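Local coordinates for glycerol dehydratase (Clostridium butyricum, PDB 1R9D), which dehydrates glycerol without vitamin B12, probably by glycyl-radical chemistry that yields 3-hydroxypropionaldehyde, at residues 141-146 / 499-504; 149-154 / 453-458; 493-498 / 618-623. All coordinates share one frame; numbering follows the deposited sequence.

In the fold
From the N terminus, the chain first supplies helix 141-147 and then, almost at once, residues 149-154 with the short strand 152-153. Helix 453-461 returns to the latter, so interaction 2 closes a loop of about 300 residues. This loop is nested in the slightly longer one closed by interaction 1, where 499-504 meets 141-146. Interaction 3 opens on the same long helix 484-516, at 493-498, inside the loop of interaction 1, and closes beyond it at 618-623; it follows interaction 2 in series but crosses interaction 1. Helix 484-516 thus joins two contacts, while F152 packs on M502 and F498, and L453 on Y620, tying the three together.

Interaction 1 of 3, residues 141-146 / 499-504; sequences EETREA and VKHMCC
At the nearly perpendicular crossing of helix 141-147 over the long helix 484-516, H501 packs against E142, T143 and A146. The segment axes approach to 9.2 Å with 106° between their N-to-C directions. H501 has CG beside its backbone N (chi1 -72°), which sends the ring across to the shorter helix. There T143 OG1 meets ND1 in the ring plane, a hydrogen bond of 3.0 Å between OG1 and ND1; T140 also bonds this hydroxyl, so it is gripped twice. E142 runs extended across the CE1-NE2 side of the ring, at about a right angle to H501: its CG lies 3.5 Å from H501 CE1, and its carboxylate is tilted 42° to the imidazole plane. That carboxylate passes the ring to hydrogen-bond Y497, whose own ring meets H501 edge-to-face. E142 O and K500 CD lie over opposite faces of the imidazole, each offset toward its rim. At the root of the side chain, A146 CB packs 3.6 Å from H501 CB, while T143 CG2 sits 3.8 Å from H501 O. K500 also packs against I194 of the second subunit, so the crossing lies close to the dimer interface. A buried histidine pinned through ND1 between steeply crossed helices here belongs to the helical shell of the pyruvate formate-lyase-like fold.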
loop_
_atom_site.group_PDB
_atom_site.type_symbol
_atom_site.label_atom_id
_atom_site.label_comp_id
_atom_site.label_asym_id
_atom_site.label_seq_id
_atom_site.Cartn_x
_atom_site.Cartn_y
_atom_site.Cartn_z
ATOM N N GLU A 141 -16.680 -12.616 4.033
ATOM C CA GLU A 141 -17.766 -12.803 4.983
ATOM C C GLU A 141 -17.733 -14.207 5.579
ATOM O O GLU A 141 -17.980 -14.388 6.772
ATOM C CB GLU A 141 -19.116 -12.549 4.314
ATOM C CG GLU A 141 -20.282 -12.539 5.292
ATOM C CD GLU A 141 -20.023 -11.645 6.496
ATOM O OE1 GLU A 141 -19.783 -10.431 6.304
ATOM O OE2 GLU A 141 -20.058 -12.161 7.637
ATOM N N GLU A 142 -17.421 -15.202 4.756
ATOM C CA GLU A 142 -17.359 -16.574 5.245
ATOM C C GLU A 142 -16.255 -16.739 6.287
ATOM O O GLU A 142 -16.416 -17.492 7.249
ATOM C CB GLU A 142 -17.142 -17.548 4.086
ATOM C CG GLU A 142 -16.909 -18.980 4.530
ATOM C CD GLU A 142 -16.986 -19.969 3.382
ATOM O OE1 GLU A 142 -16.534 -19.627 2.268
ATOM O OE2 GLU A 142 -17.489 -21.092 3.598
ATOM N N THR A 143 -15.137 -16.038 6.109
ATOM C CA THR A 143 -14.047 -16.133 7.078
ATOM C C THR A 143 -14.452 -15.463 8.390
ATOM O O THR A 143 -14.156 -15.968 9.472
ATOM C CB THR A 143 -12.752 -15.475 6.554
ATOM O OG1 THR A 143 -12.223 -16.253 5.473
ATOM C CG2 THR A 143 -11.710 -15.397 7.660
ATOM N N ARG A 144 -15.133 -14.325 8.290
ATOM C CA ARG A 144 -15.584 -13.609 9.477
ATOM C C ARG A 144 -16.486 -14.504 10.320
ATOM O O ARG A 144 -16.389 -14.524 11.548
ATOM C CB ARG A 144 -16.342 -12.341 9.075
ATOM C CG ARG A 144 -15.470 -11.282 8.421
ATOM C CD ARG A 144 -16.312 -10.202 7.760
ATOM N NE ARG A 144 -15.478 -9.216 7.080
ATOM C CZ ARG A 144 -15.836 -8.562 5.978
ATOM N NH1 ARG A 144 -17.019 -8.788 5.420
ATOM N NH2 ARG A 144 -15.008 -7.683 5.432
ATOM N N GLU A 145 -17.367 -15.247 9.658
ATOM C CA GLU A 145 -18.270 -16.138 10.377
ATOM C C GLU A 145 -17.483 -17.249 11.065
ATOM O O GLU A 145 -17.711 -17.546 12.237
ATOM C CB GLU A 145 -19.296 -16.739 9.420
ATOM C CG GLU A 145 -20.113 -15.695 8.682
ATOM C CD GLU A 145 -21.286 -16.294 7.941
ATOM O OE1 GLU A 145 -21.080 -17.274 7.193
ATOM O OE2 GLU A 145 -22.415 -15.781 8.102
ATOM N N ALA A 146 -16.551 -17.853 10.333
ATOM C CA ALA A 146 -15.729 -18.927 10.884
ATOM C C ALA A 146 -14.930 -18.453 12.100
ATOM O O ALA A 146 -14.721 -19.207 13.051
ATOM C CB ALA A 146 -14.780 -19.462 9.809
ATOM N N VAL A 499 -9.287 -24.852 9.748
ATOM C CA VAL A 499 -7.880 -24.477 9.692
ATOM C C VAL A 499 -7.700 -23.535 8.500
ATOM O O VAL A 499 -6.945 -22.571 8.569
ATOM C CB VAL A 499 -6.953 -25.703 9.528
ATOM C CG1 VAL A 499 -5.524 -25.243 9.264
ATOM C CG2 VAL A 499 -6.984 -26.543 10.798
ATOM N N LYS A 500 -8.416 -23.805 7.412
ATOM C CA LYS A 500 -8.325 -22.959 6.229
ATOM C C LYS A 500 -8.695 -21.513 6.567
ATOM O O LYS A 500 -7.975 -20.578 6.215
ATOM C CB LYS A 500 -9.258 -23.465 5.125
ATOM C CG LYS A 500 -9.121 -22.689 3.822
ATOM C CD LYS A 500 -10.456 -22.472 3.129
ATOM C CE LYS A 500 -11.132 -23.776 2.755
ATOM N NZ LYS A 500 -12.425 -23.525 2.049
ATOM N N HIS A 501 -9.814 -21.322 7.257
ATOM C CA HIS A 501 -10.230 -19.965 7.596
ATOM C C HIS A 501 -9.376 -19.283 8.655
ATOM O O HIS A 501 -9.245 -18.059 8.653
ATOM C CB HIS A 501 -11.714 -19.961 7.968
ATOM C CG HIS A 501 -12.609 -20.165 6.785
ATOM N ND1 HIS A 501 -12.736 -19.225 5.785
ATOM C CD2 HIS A 501 -13.341 -21.234 6.392
ATOM C CE1 HIS A 501 -13.505 -19.708 4.824
ATOM N NE2 HIS A 501 -13.885 -20.926 5.168
ATOM N N MET A 502 -8.777 -20.066 9.548
ATOM C CA MET A 502 -7.908 -19.501 10.572
ATOM C C MET A 502 -6.662 -18.943 9.883
ATOM O O MET A 502 -6.210 -17.834 10.178
ATOM C CB MET A 502 -7.494 -20.577 11.583
ATOM C CG MET A 502 -6.347 -20.159 12.502
ATOM S SD MET A 502 -5.866 -21.431 13.687
ATOM C CE MET A 502 -5.075 -22.628 12.599
ATOM N N CYS A 503 -6.108 -19.710 8.950
ATOM C CA CYS A 503 -4.913 -19.263 8.249
ATOM C C CYS A 503 -5.196 -18.081 7.328
ATOM O O CYS A 503 -4.370 -17.170 7.199
ATOM C CB CYS A 503 -4.288 -20.437 7.490
ATOM S SG CYS A 503 -3.595 -21.663 8.631
ATOM N N CYS A 504 -6.369 -18.074 6.703
ATOM C CA CYS A 504 -6.739 -16.962 5.833
ATOM C C CYS A 504 -6.912 -15.700 6.678
ATOM O O CYS A 504 -6.470 -14.620 6.282
ATOM C CB CYS A 504 -8.037 -17.271 5.078
ATOM S SG CYS A 504 -7.859 -18.595 3.850
#

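Interaction 2 of 3, residues 149-154 / 453-458; sequences CDVFTV and LARIVE
R455 points from helix 453-461 at the loop leading into strand 152-153, and its guanidinium meets two successive carbonyls there. The side chain is bent at both chi2 (-81°) and chi3 (-72°), a double fold that brings NE and NH2 alongside the backbone. NH2 donates to C149 O over 3.0 Å, approaching nearly along the C=O axis, with C149 O tilted slightly out of the guanidinium plane. NE donates to D150 O at 2.9 Å, standing 46° above the plane of that carbonyl; D150 O is tilted further from the guanidinium plane, and neither bond is straight. The D150 side chain touches the arginine only through CB, 4.0 Å from R455 NH2; its OD2 makes a weak, long ion pair with K467.

Next to the arginine, V151 and I456 cross at about a right angle. Branch CG1 of V151 touches the end of I456, with 4.1 Å between CG1 and CD1. V151 also has backbone hydrogen bonding with N452, whose OD1 accepts from R455 N, so N452 ties the loop and the helix together beside this arginine. The third nitrogen, NH1, makes a salt bridge with D466, and another with E458 OE2, whose hydrogen bond to NH1 is weak at 3.3 Å. E458 OE2 in turn accepts from the backbone of G653.

Every nitrogen of the buried guanidinium therefore has a partner. Its charge is probably balanced by the two carboxylates at NH1, while the neutral carbonyls probably help fix its rotation and bind the incoming loop to the helix.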
loop_
_atom_site.group_PDB
_atom_site.type_symbol
_atom_site.label_atom_id
_atom_site.label_comp_id
_atom_site.label_asym_id
_atom_site.label_seq_id
_atom_site.Cartn_x
_atom_site.Cartn_y
_atom_site.Cartn_z
ATOM N N CYS A 149 -17.131 -18.566 15.410
ATOM C CA CYS A 149 -17.839 -19.823 15.671
ATOM C C CYS A 149 -17.361 -20.557 16.923
ATOM O O CYS A 149 -17.735 -21.709 17.140
ATOM C CB CYS A 149 -17.686 -20.774 14.476
ATOM S SG CYS A 149 -18.660 -20.332 13.034
ATOM N N ASP A 150 -16.538 -19.904 17.734
ATOM C CA ASP A 150 -16.000 -20.522 18.946
ATOM C C ASP A 150 -15.145 -21.754 18.647
ATOM O O ASP A 150 -15.164 -22.724 19.408
ATOM C CB ASP A 150 -17.125 -20.925 19.916
ATOM C CG ASP A 150 -17.684 -19.748 20.696
ATOM O OD1 ASP A 150 -17.060 -18.661 20.686
ATOM O OD2 ASP A 150 -18.746 -19.917 21.338
ATOM N N VAL A 151 -14.409 -21.727 17.538
ATOM C CA VAL A 151 -13.534 -22.842 17.191
ATOM C C VAL A 151 -12.074 -22.407 17.329
ATOM O O VAL A 151 -11.229 -23.172 17.796
ATOM C CB VAL A 151 -13.790 -23.348 15.752
ATOM C CG1 VAL A 151 -12.725 -24.362 15.353
ATOM C CG2 VAL A 151 -15.168 -23.992 15.668
ATOM N N PHE A 152 -11.779 -21.176 16.918
ATOM C CA PHE A 152 -10.423 -20.658 17.031
ATOM C C PHE A 152 -10.452 -19.145 17.236
ATOM O O PHE A 152 -11.498 -18.515 17.082
ATOM C CB PHE A 152 -9.607 -21.018 15.776
ATOM C CG PHE A 152 -10.085 -20.350 14.516
ATOM C CD1 PHE A 152 -9.694 -19.049 14.206
ATOM C CD2 PHE A 152 -10.938 -21.016 13.642
ATOM C CE1 PHE A 152 -10.147 -18.424 13.045
ATOM C CE2 PHE A 152 -11.397 -20.400 12.478
ATOM C CZ PHE A 152 -11.001 -19.101 12.178
ATOM N N THR A 153 -9.313 -18.576 17.608
ATOM C CA THR A 153 -9.212 -17.135 17.812
ATOM C C THR A 153 -7.916 -16.599 17.224
ATOM O O THR A 153 -6.857 -17.194 17.398
ATOM C CB THR A 153 -9.241 -16.751 19.308
ATOM O OG1 THR A 153 -8.983 -15.345 19.438
ATOM C CG2 THR A 153 -8.184 -17.516 20.091
ATOM N N VAL A 154 -8.014 -15.478 16.518
ATOM C CA VAL A 154 -6.842 -14.841 15.930
ATOM C C VAL A 154 -6.725 -13.457 16.555
ATOM O O VAL A 154 -6.176 -12.534 15.962
ATOM C CB VAL A 154 -6.969 -14.704 14.393
ATOM C CG1 VAL A 154 -6.855 -16.078 13.733
ATOM C CG2 VAL A 154 -8.299 -14.067 14.030
ATOM N N LEU A 453 -8.963 -27.927 19.330
ATOM C CA LEU A 453 -9.053 -29.264 18.750
ATOM C C LEU A 453 -10.277 -30.034 19.245
ATOM O O LEU A 453 -10.872 -30.812 18.496
ATOM C CB LEU A 453 -7.792 -30.058 19.075
ATOM C CG LEU A 453 -6.458 -29.507 18.569
ATOM C CD1 LEU A 453 -5.328 -30.304 19.214
ATOM C CD2 LEU A 453 -6.394 -29.584 17.045
ATOM N N ALA A 454 -10.652 -29.818 20.503
ATOM C CA ALA A 454 -11.805 -30.509 21.080
ATOM C C ALA A 454 -13.114 -30.156 20.371
ATOM O O ALA A 454 -14.006 -30.996 20.238
ATOM C CB ALA A 454 -11.910 -30.194 22.572
ATOM N N ARG A 455 -13.233 -28.912 19.918
ATOM C CA ARG A 455 -14.436 -28.480 19.216
ATOM C C ARG A 455 -14.594 -29.221 17.898
ATOM O O ARG A 455 -15.709 -29.433 17.434
ATOM C CB ARG A 455 -14.387 -26.972 18.964
ATOM C CG ARG A 455 -14.625 -26.146 20.217
ATOM C CD ARG A 455 -16.115 -26.036 20.505
ATOM N NE ARG A 455 -16.760 -25.159 19.534
ATOM C CZ ARG A 455 -18.066 -25.129 19.293
ATOM N NH1 ARG A 455 -18.884 -25.932 19.954
ATOM N NH2 ARG A 455 -18.555 -24.292 18.386
ATOM N N ILE A 456 -13.476 -29.609 17.285
ATOM C CA ILE A 456 -13.534 -30.334 16.021
ATOM C C ILE A 456 -14.144 -31.721 16.262
ATOM O O ILE A 456 -14.872 -32.246 15.418
ATOM C CB ILE A 456 -12.121 -30.465 15.382
ATOM C CG1 ILE A 456 -11.559 -29.071 15.080
ATOM C CG2 ILE A 456 -12.195 -31.281 14.094
ATOM C CD1 ILE A 456 -12.420 -28.233 14.130
ATOM N N VAL A 457 -13.856 -32.314 17.418
ATOM C CA VAL A 457 -14.426 -33.623 17.734
ATOM C C VAL A 457 -15.934 -33.454 17.925
ATOM O O VAL A 457 -16.721 -34.254 17.431
ATOM C CB VAL A 457 -13.820 -34.218 19.025
ATOM C CG1 VAL A 457 -14.586 -35.475 19.425
ATOM C CG2 VAL A 457 -12.349 -34.557 18.807
ATOM N N GLU A 458 -16.327 -32.398 18.631
ATOM C CA GLU A 458 -17.740 -32.117 18.880
ATOM C C GLU A 458 -18.486 -31.901 17.564
ATOM O O GLU A 458 -19.597 -32.402 17.374
ATOM C CB GLU A 458 -17.875 -30.879 19.781
ATOM C CG GLU A 458 -19.306 -30.509 20.143
ATOM C CD GLU A 458 -19.393 -29.351 21.135
ATOM O OE1 GLU A 458 -20.520 -29.031 21.571
ATOM O OE2 GLU A 458 -18.343 -28.760 21.479
#

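Interaction 3 of 3, residues 493-498 / 618-623; sequences AQMEYF and LVYCRE
The segments 493-498 and 618-623 run side by side in the same general direction, their axes 9.6 Å apart at closest approach and inclined by 37°. This is helix-helix packing in the pyruvate formate-lyase-like fold, between the long helix 484-516 and helix 607-624. M495 is the main apolar bridge. Its CG stands anti to the backbone N (chi1 -170°), and two further bends curl the chain over the facing helix turn. CG rests 3.9 Å from V619 CG1, the two side chains meeting at a slant, whereas SD and CE lie against CA and CB of Y620. The sulfur reaches the tyrosine at its rim rather than its face: SD is 5.2 Å from the ring centroid and 85° off the ring normal, a Met-aromatic contact of the edge type. Y620 also meets the ring of F451 from strand 449-452, and its side chain lies about 12 Å from the bound glycerol.

One turn on from Y620 along helix 607-624, and at the residue next to M495 on the other helix, the packing becomes polar. E623, bent at chi2, keeps its CG against M495 CG and turns carboxylate oxygen OE1 toward E496, 3.6 Å from E496 CA. The E496 carboxylate extends past it, and the like-charged oxygens E496 OE2 and E623 OE1 are only 4.5 Å apart, the carboxylate planes being steeply turned against each other. K626 forms a salt bridge with E623 OE1 and a weak, long ion pair with E496 OE2, which probably offsets the repulsion. A water molecule links the helices at this level, donating to E496 O at 2.9 Å and to E623 OE1 at 2.7 Å.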
loop_
_atom_site.group_PDB
_atom_site.type_symbol
_atom_site.label_atom_id
_atom_site.label_comp_id
_atom_site.label_asym_id
_atom_site.label_seq_id
_atom_site.Cartn_x
_atom_site.Cartn_y
_atom_site.Cartn_z
ATOM N N ALA A 493 -12.287 -33.623 7.666
ATOM C CA ALA A 493 -13.049 -32.655 6.877
ATOM C C ALA A 493 -13.392 -31.410 7.692
ATOM O O ALA A 493 -13.366 -30.289 7.168
ATOM C CB ALA A 493 -14.321 -33.299 6.341
ATOM N N GLN A 494 -13.735 -31.601 8.963
ATOM C CA GLN A 494 -14.046 -30.464 9.828
ATOM C C GLN A 494 -12.758 -29.675 10.082
ATOM O O GLN A 494 -12.748 -28.446 10.028
ATOM C CB GLN A 494 -14.617 -30.931 11.171
ATOM C CG GLN A 494 -16.018 -31.530 11.115
ATOM C CD GLN A 494 -17.081 -30.542 10.647
ATOM O OE1 GLN A 494 -17.032 -29.351 10.968
ATOM N NE2 GLN A 494 -18.061 -31.042 9.901
ATOM N N MET A 495 -11.676 -30.395 10.361
ATOM C CA MET A 495 -10.378 -29.776 10.625
ATOM C C MET A 495 -9.955 -28.917 9.435
ATOM O O MET A 495 -9.535 -27.769 9.594
ATOM C CB MET A 495 -9.319 -30.858 10.871
ATOM C CG MET A 495 -7.979 -30.346 11.396
ATOM S SD MET A 495 -8.042 -29.846 13.133
ATOM C CE MET A 495 -8.006 -31.459 13.965
ATOM N N GLU A 496 -10.077 -29.483 8.241
ATOM C CA GLU A 496 -9.701 -28.793 7.013
ATOM C C GLU A 496 -10.398 -27.454 6.818
ATOM O O GLU A 496 -9.762 -26.456 6.463
ATOM C CB GLU A 496 -9.988 -29.697 5.812
ATOM C CG GLU A 496 -9.797 -29.035 4.459
ATOM C CD GLU A 496 -10.107 -29.981 3.316
ATOM O OE1 GLU A 496 -11.212 -30.578 3.316
ATOM O OE2 GLU A 496 -9.251 -30.132 2.416
ATOM N N TYR A 497 -11.706 -27.431 7.053
ATOM C CA TYR A 497 -12.491 -26.220 6.877
ATOM C C TYR A 497 -12.085 -25.091 7.819
ATOM O O TYR A 497 -11.839 -23.967 7.384
ATOM C CB TYR A 497 -13.977 -26.521 7.076
ATOM C CG TYR A 497 -14.873 -25.316 6.859
ATOM C CD1 TYR A 497 -15.192 -24.891 5.572
ATOM C CD2 TYR A 497 -15.367 -24.581 7.938
ATOM C CE1 TYR A 497 -15.981 -23.763 5.356
ATOM C CE2 TYR A 497 -16.159 -23.443 7.733
ATOM C CZ TYR A 497 -16.458 -23.044 6.437
ATOM O OH TYR A 497 -17.225 -21.920 6.211
ATOM N N PHE A 498 -12.012 -25.385 9.111
ATOM C CA PHE A 498 -11.661 -24.347 10.070
ATOM C C PHE A 498 -10.195 -23.931 10.058
ATOM O O PHE A 498 -9.888 -22.768 10.320
ATOM C CB PHE A 498 -12.115 -24.765 11.469
ATOM C CG PHE A 498 -13.609 -24.760 11.627
ATOM C CD1 PHE A 498 -14.304 -23.559 11.737
ATOM C CD2 PHE A 498 -14.331 -25.948 11.590
ATOM C CE1 PHE A 498 -15.700 -23.536 11.803
ATOM C CE2 PHE A 498 -15.731 -25.938 11.654
ATOM C CZ PHE A 498 -16.414 -24.730 11.760
ATOM N N LEU A 618 -1.730 -34.886 14.472
ATOM C CA LEU A 618 -1.152 -34.826 13.135
ATOM C C LEU A 618 -2.134 -34.334 12.090
ATOM O O LEU A 618 -1.732 -33.711 11.110
ATOM C CB LEU A 618 -0.604 -36.198 12.725
ATOM C CG LEU A 618 0.825 -36.481 13.196
ATOM C CD1 LEU A 618 1.171 -37.964 12.993
ATOM C CD2 LEU A 618 1.792 -35.589 12.420
ATOM N N VAL A 619 -3.421 -34.619 12.275
ATOM C CA VAL A 619 -4.423 -34.161 11.320
ATOM C C VAL A 619 -4.403 -32.629 11.319
ATOM O O VAL A 619 -4.455 -31.995 10.264
ATOM C CB VAL A 619 -5.827 -34.668 11.697
ATOM C CG1 VAL A 619 -6.881 -34.029 10.800
ATOM C CG2 VAL A 619 -5.867 -36.195 11.554
ATOM N N TYR A 620 -4.327 -32.043 12.510
ATOM C CA TYR A 620 -4.261 -30.588 12.638
ATOM C C TYR A 620 -2.958 -30.077 12.010
ATOM O O TYR A 620 -2.960 -29.160 11.188
ATOM C CB TYR A 620 -4.290 -30.194 14.115
ATOM C CG TYR A 620 -3.952 -28.738 14.358
ATOM C CD1 TYR A 620 -4.862 -27.729 14.038
ATOM C CD2 TYR A 620 -2.713 -28.372 14.873
ATOM C CE1 TYR A 620 -4.545 -26.387 14.225
ATOM C CE2 TYR A 620 -2.380 -27.023 15.065
ATOM C CZ TYR A 620 -3.305 -26.040 14.738
ATOM O OH TYR A 620 -3.000 -24.708 14.933
ATOM N N CYS A 621 -1.845 -30.688 12.397
ATOM C CA CYS A 621 -0.539 -30.268 11.899
ATOM C C CYS A 621 -0.405 -30.330 10.374
ATOM O O CYS A 621 0.163 -29.422 9.765
ATOM C CB CYS A 621 0.566 -31.094 12.569
ATOM S SG CYS A 621 0.752 -30.790 14.373
ATOM N N ARG A 622 -0.930 -31.386 9.758
ATOM C CA ARG A 622 -0.846 -31.523 8.304
ATOM C C ARG A 622 -1.656 -30.452 7.580
ATOM O O ARG A 622 -1.286 -30.028 6.484
ATOM C CB ARG A 622 -1.322 -32.908 7.856
ATOM C CG ARG A 622 -0.478 -34.061 8.373
ATOM C CD ARG A 622 -1.054 -35.389 7.904
ATOM N NE ARG A 622 -0.410 -36.537 8.536
ATOM C CZ ARG A 622 -1.063 -37.454 9.243
ATOM N NH1 ARG A 622 -2.378 -37.359 9.410
ATOM N NH2 ARG A 622 -0.402 -38.471 9.782
ATOM N N GLU A 623 -2.760 -30.021 8.180
ATOM C CA GLU A 623 -3.567 -28.980 7.564
ATOM C C GLU A 623 -2.815 -27.650 7.619
ATOM O O GLU A 623 -2.726 -26.943 6.619
ATOM C CB GLU A 623 -4.919 -28.827 8.275
ATOM C CG GLU A 623 -5.904 -29.979 8.075
ATOM C CD GLU A 623 -6.154 -30.312 6.615
ATOM O OE1 GLU A 623 -6.327 -29.378 5.800
ATOM O OE2 GLU A 623 -6.192 -31.518 6.282
HETATM O O HOH W 1 -6.965 -26.728 5.968
#